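Local coordinates for translation initiation factor 4E (Ascaris suum, PDB 3M94), which binds the trimethylguanosine (m2,2,7G) cap of nematode mRNA and, as a member of the eIF4E family, probably brings it to the translation initiation machinery, at residues L92-Y95 with W96-L100; L100-I104 with G105-E109. One frame throughout, in Å; residues are numbered along the deposited sequence.

Contact 1 (L92-Y95 with W96-L100); sequences LDHY and WLELL
A one-turn pairing on helix 88-104 sets Glu98 across His94, an i to i+4 arrangement in which the CG methylene lies over the ring face and a carboxylate oxygen comes close to its CE1. Glu98 CG lies 3.9 Å from the centroid of the His94 imidazole, 16° off the ring normal, a CH-pi contact. The histidine reaches this place because its CG is anti to the backbone N (chi1 -178°), while the glutamate chain bends at chi2 and swings OE2 to 3.6 Å from His94 CE1. Ring and carboxylate planes lie 36° apart, and His94 ND1 stays 4.0 Å from Glu98 OE2, too far to count as a bond, so any attraction, if the ring is charged, would be weak. Glu98 OE1 instead forms a salt bridge with a basic side chain of the bound peptide. In the eIF4E fold this helix lies against the curved antiparallel sheet, and the inward side of the same turns is apolar: Leu92 and Trp96 rest on strand 115-121. Leu100 CD2 sits 3.5 Å above the plane of the Trp96 ring, toward its rim. A backbone bond from Glu98 N to His94 O (3.0 Å) carries the helix through the contact.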
# COMPACT_ATOMS: atom_id res chain seq x y z
N LEU A 92 3.77 6.48 -10.85
CA LEU A 92 2.67 6.36 -9.88
C LEU A 92 1.83 5.06 -10.04
O LEU A 92 1.77 4.24 -9.10
CB LEU A 92 1.78 7.60 -9.85
CG LEU A 92 0.79 7.57 -8.68
CD1 LEU A 92 1.55 7.50 -7.34
CD2 LEU A 92 -0.15 8.76 -8.70
N ASP A 93 1.23 4.86 -11.21
CA ASP A 93 0.40 3.66 -11.46
C ASP A 93 1.18 2.35 -11.42
O ASP A 93 0.66 1.34 -10.92
CB ASP A 93 -0.36 3.77 -12.78
CG ASP A 93 -1.32 4.94 -12.81
OD1 ASP A 93 -1.70 5.43 -11.72
OD2 ASP A 93 -1.66 5.38 -13.93
N HIS A 94 2.40 2.37 -11.94
CA HIS A 94 3.28 1.20 -11.90
C HIS A 94 3.60 0.81 -10.46
O HIS A 94 3.42 -0.34 -10.08
CB HIS A 94 4.56 1.48 -12.70
CG HIS A 94 5.50 0.32 -12.77
ND1 HIS A 94 5.35 -0.71 -13.67
CD2 HIS A 94 6.62 0.04 -12.06
CE1 HIS A 94 6.32 -1.59 -13.51
NE2 HIS A 94 7.11 -1.16 -12.53
N TYR A 95 4.05 1.77 -9.65
CA TYR A 95 4.35 1.53 -8.24
C TYR A 95 3.14 0.93 -7.49
O TYR A 95 3.28 -0.08 -6.81
CB TYR A 95 4.81 2.82 -7.56
CG TYR A 95 6.28 3.18 -7.74
CD1 TYR A 95 6.82 4.29 -7.08
CD2 TYR A 95 7.14 2.42 -8.55
CE1 TYR A 95 8.18 4.64 -7.22
CE2 TYR A 95 8.51 2.75 -8.69
CZ TYR A 95 9.02 3.88 -8.02
OH TYR A 95 10.35 4.23 -8.14
N TRP A 96 1.98 1.57 -7.63
CA TRP A 96 0.74 1.13 -6.97
C TRP A 96 0.33 -0.28 -7.37
O TRP A 96 0.12 -1.12 -6.50
CB TRP A 96 -0.39 2.13 -7.25
CG TRP A 96 -1.73 1.79 -6.63
CD1 TRP A 96 -2.90 1.66 -7.29
CD2 TRP A 96 -2.03 1.59 -5.24
NE1 TRP A 96 -3.91 1.38 -6.40
CE2 TRP A 96 -3.40 1.35 -5.13
CE3 TRP A 96 -1.25 1.60 -4.06
CZ2 TRP A 96 -4.04 1.09 -3.90
CZ3 TRP A 96 -1.88 1.37 -2.84
CH2 TRP A 96 -3.27 1.12 -2.77
N LEU A 97 0.24 -0.56 -8.66
CA LEU A 97 -0.15 -1.89 -9.13
C LEU A 97 0.86 -2.98 -8.71
O LEU A 97 0.44 -4.04 -8.23
CB LEU A 97 -0.37 -1.92 -10.65
CG LEU A 97 -0.80 -3.28 -11.25
CD1 LEU A 97 -2.08 -3.88 -10.55
CD2 LEU A 97 -1.04 -3.15 -12.75
N GLU A 98 2.16 -2.73 -8.88
CA GLU A 98 3.17 -3.67 -8.38
C GLU A 98 3.02 -3.97 -6.88
O GLU A 98 3.15 -5.12 -6.46
CB GLU A 98 4.60 -3.17 -8.64
CG GLU A 98 5.00 -3.04 -10.13
CD GLU A 98 4.92 -4.35 -10.90
OE1 GLU A 98 5.28 -5.40 -10.35
OE2 GLU A 98 4.50 -4.33 -12.07
N LEU A 99 2.74 -2.94 -6.08
CA LEU A 99 2.54 -3.16 -4.65
C LEU A 99 1.30 -4.02 -4.37
O LEU A 99 1.34 -4.91 -3.52
CB LEU A 99 2.50 -1.84 -3.88
CG LEU A 99 2.36 -1.92 -2.36
CD1 LEU A 99 3.42 -2.85 -1.75
CD2 LEU A 99 2.49 -0.51 -1.77
N LEU A 100 0.20 -3.76 -5.08
CA LEU A 100 -1.01 -4.55 -4.91
C LEU A 100 -0.77 -6.03 -5.27
O LEU A 100 -1.19 -6.93 -4.54
CB LEU A 100 -2.16 -3.99 -5.77
CG LEU A 100 -2.67 -2.58 -5.44
CD1 LEU A 100 -3.90 -2.28 -6.23
CD2 LEU A 100 -2.92 -2.32 -3.94

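Contact 2 (L100-I104 with G105-E109); sequences LMAII and GEQFE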
# COMPACT_ATOMS: atom_id res chain seq x y z
N LEU A 100 0.20 -3.76 -5.08
CA LEU A 100 -1.01 -4.55 -4.91
C LEU A 100 -0.77 -6.03 -5.27
O LEU A 100 -1.19 -6.93 -4.54
CB LEU A 100 -2.16 -3.99 -5.77
CG LEU A 100 -2.67 -2.58 -5.44
CD1 LEU A 100 -3.90 -2.28 -6.23
CD2 LEU A 100 -2.92 -2.32 -3.94
N MET A 101 -0.11 -6.28 -6.40
CA MET A 101 0.19 -7.66 -6.81
C MET A 101 1.11 -8.36 -5.80
O MET A 101 0.91 -9.55 -5.50
CB MET A 101 0.81 -7.68 -8.20
CG MET A 101 -0.20 -7.33 -9.27
SD MET A 101 0.41 -7.65 -10.92
CE MET A 101 1.75 -6.46 -11.05
N ALA A 102 2.09 -7.63 -5.28
CA ALA A 102 3.03 -8.18 -4.29
C ALA A 102 2.28 -8.56 -3.02
O ALA A 102 2.49 -9.64 -2.51
CB ALA A 102 4.17 -7.21 -3.99
N ILE A 103 1.36 -7.72 -2.55
CA ILE A 103 0.60 -8.07 -1.36
C ILE A 103 -0.44 -9.19 -1.52
O ILE A 103 -0.41 -10.13 -0.73
CB ILE A 103 0.05 -6.86 -0.54
CG1 ILE A 103 -1.17 -6.22 -1.19
CG2 ILE A 103 1.20 -5.86 -0.23
CD1 ILE A 103 -1.71 -4.97 -0.41
N ILE A 104 -1.35 -9.09 -2.50
CA ILE A 104 -2.35 -10.14 -2.69
C ILE A 104 -1.72 -11.49 -3.08
O ILE A 104 -2.27 -12.55 -2.77
CB ILE A 104 -3.45 -9.73 -3.68
CG1 ILE A 104 -2.92 -9.73 -5.13
CG2 ILE A 104 -4.07 -8.36 -3.26
CD1 ILE A 104 -4.03 -9.43 -6.15
N GLY A 105 -0.58 -11.45 -3.75
CA GLY A 105 0.12 -12.64 -4.19
C GLY A 105 1.05 -13.16 -3.10
O GLY A 105 1.78 -14.10 -3.33
N GLU A 106 0.99 -12.55 -1.92
CA GLU A 106 1.72 -12.98 -0.72
C GLU A 106 3.22 -13.12 -0.98
O GLU A 106 3.81 -14.16 -0.76
CB GLU A 106 1.11 -14.28 -0.14
CG GLU A 106 -0.38 -14.13 0.20
CD GLU A 106 -0.60 -13.40 1.51
OE1 GLU A 106 0.38 -13.32 2.29
OE2 GLU A 106 -1.74 -12.91 1.77
N GLN A 107 3.82 -12.04 -1.47
CA GLN A 107 5.21 -12.05 -1.91
C GLN A 107 6.15 -11.65 -0.79
O GLN A 107 7.34 -11.55 -1.01
CB GLN A 107 5.38 -11.09 -3.09
CG GLN A 107 4.72 -11.58 -4.36
CD GLN A 107 5.36 -12.84 -4.88
OE1 GLN A 107 6.53 -12.84 -5.26
NE2 GLN A 107 4.61 -13.93 -4.87
N PHE A 108 5.62 -11.42 0.41
CA PHE A 108 6.51 -11.04 1.51
C PHE A 108 6.96 -12.19 2.43
O PHE A 108 7.23 -11.98 3.60
CB PHE A 108 5.94 -9.83 2.25
CG PHE A 108 5.80 -8.62 1.37
CD1 PHE A 108 4.65 -8.44 0.59
CD2 PHE A 108 6.83 -7.68 1.29
CE1 PHE A 108 4.52 -7.32 -0.25
CE2 PHE A 108 6.71 -6.56 0.45
CZ PHE A 108 5.57 -6.38 -0.32
N GLU A 109 7.04 -13.41 1.87
CA GLU A 109 7.68 -14.55 2.53
C GLU A 109 6.99 -14.93 3.85
O GLU A 109 5.77 -15.10 3.88
CB GLU A 109 9.19 -14.28 2.70
CG GLU A 109 9.91 -14.11 1.35
CD GLU A 109 11.32 -13.53 1.44
OE1 GLU A 109 11.82 -13.22 2.55
OE2 GLU A 109 11.94 -13.35 0.38
O HOH W 1 -3.71 -12.73 -0.18
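Phe108 folds back on the last turn of helix 88-104, its CE1 3.6 Å from Ile103 CG2 and 3.8 Å from Ala102 CB. The ring meets both carbons at a slant, and Ile145 and Ile148 of helix 139-153 join it in the buried, close-packed part of the contact. What turns the chain back is a Schellman motif. Gln107 N bonds to Ala102 O at 2.9 Å, and Glu106, with its positive phi of 54°, gives its N to Ile103 O at 3.0 Å from above the carbonyl plane.

Away from the ring the contact is looser and more polar. Gln107, partly exposed, is bent at chi2 (-65°), which brings NE2 back to Gly105 O at 3.2 Å, while OE1 accepts a hydrogen bond from Lys152. On a different flank of the turn, a water bridges Ile104 O, 3.0 Å away, and Glu106 OE2, 2.8 Å away. Gly105 also makes backbone hydrogen bonds to the bound peptide, whose backbone packs on Glu106 and Gln107. Because the water donates both its hydrogens, it joins two acceptors that could not bond to each other, and it probably eases the carboxylate's position beside the negative end of the helix dipole.

How the contacts relate
After strand 77-83 the chain enters helix 88-104, and contact 1 occupies its middle turns, 92-95 against 96-100, closing nothing larger than successive helical turns. Contact 2 begins at Leu100, where contact 1 ends, and runs through the last turn into 105-109, the start of the connection to strand 115-121. The two contacts therefore follow one another, neither enclosing nor crossing the other, with centres about 12 Å apart. Leu100 is the shared residue and packs on Phe38 of helix 35-42. Both contacts set the helix between the sheet and helices 35-42 and 139-153; contact 2 adds the helix end and the chain's exit, and the bound peptide reaches both.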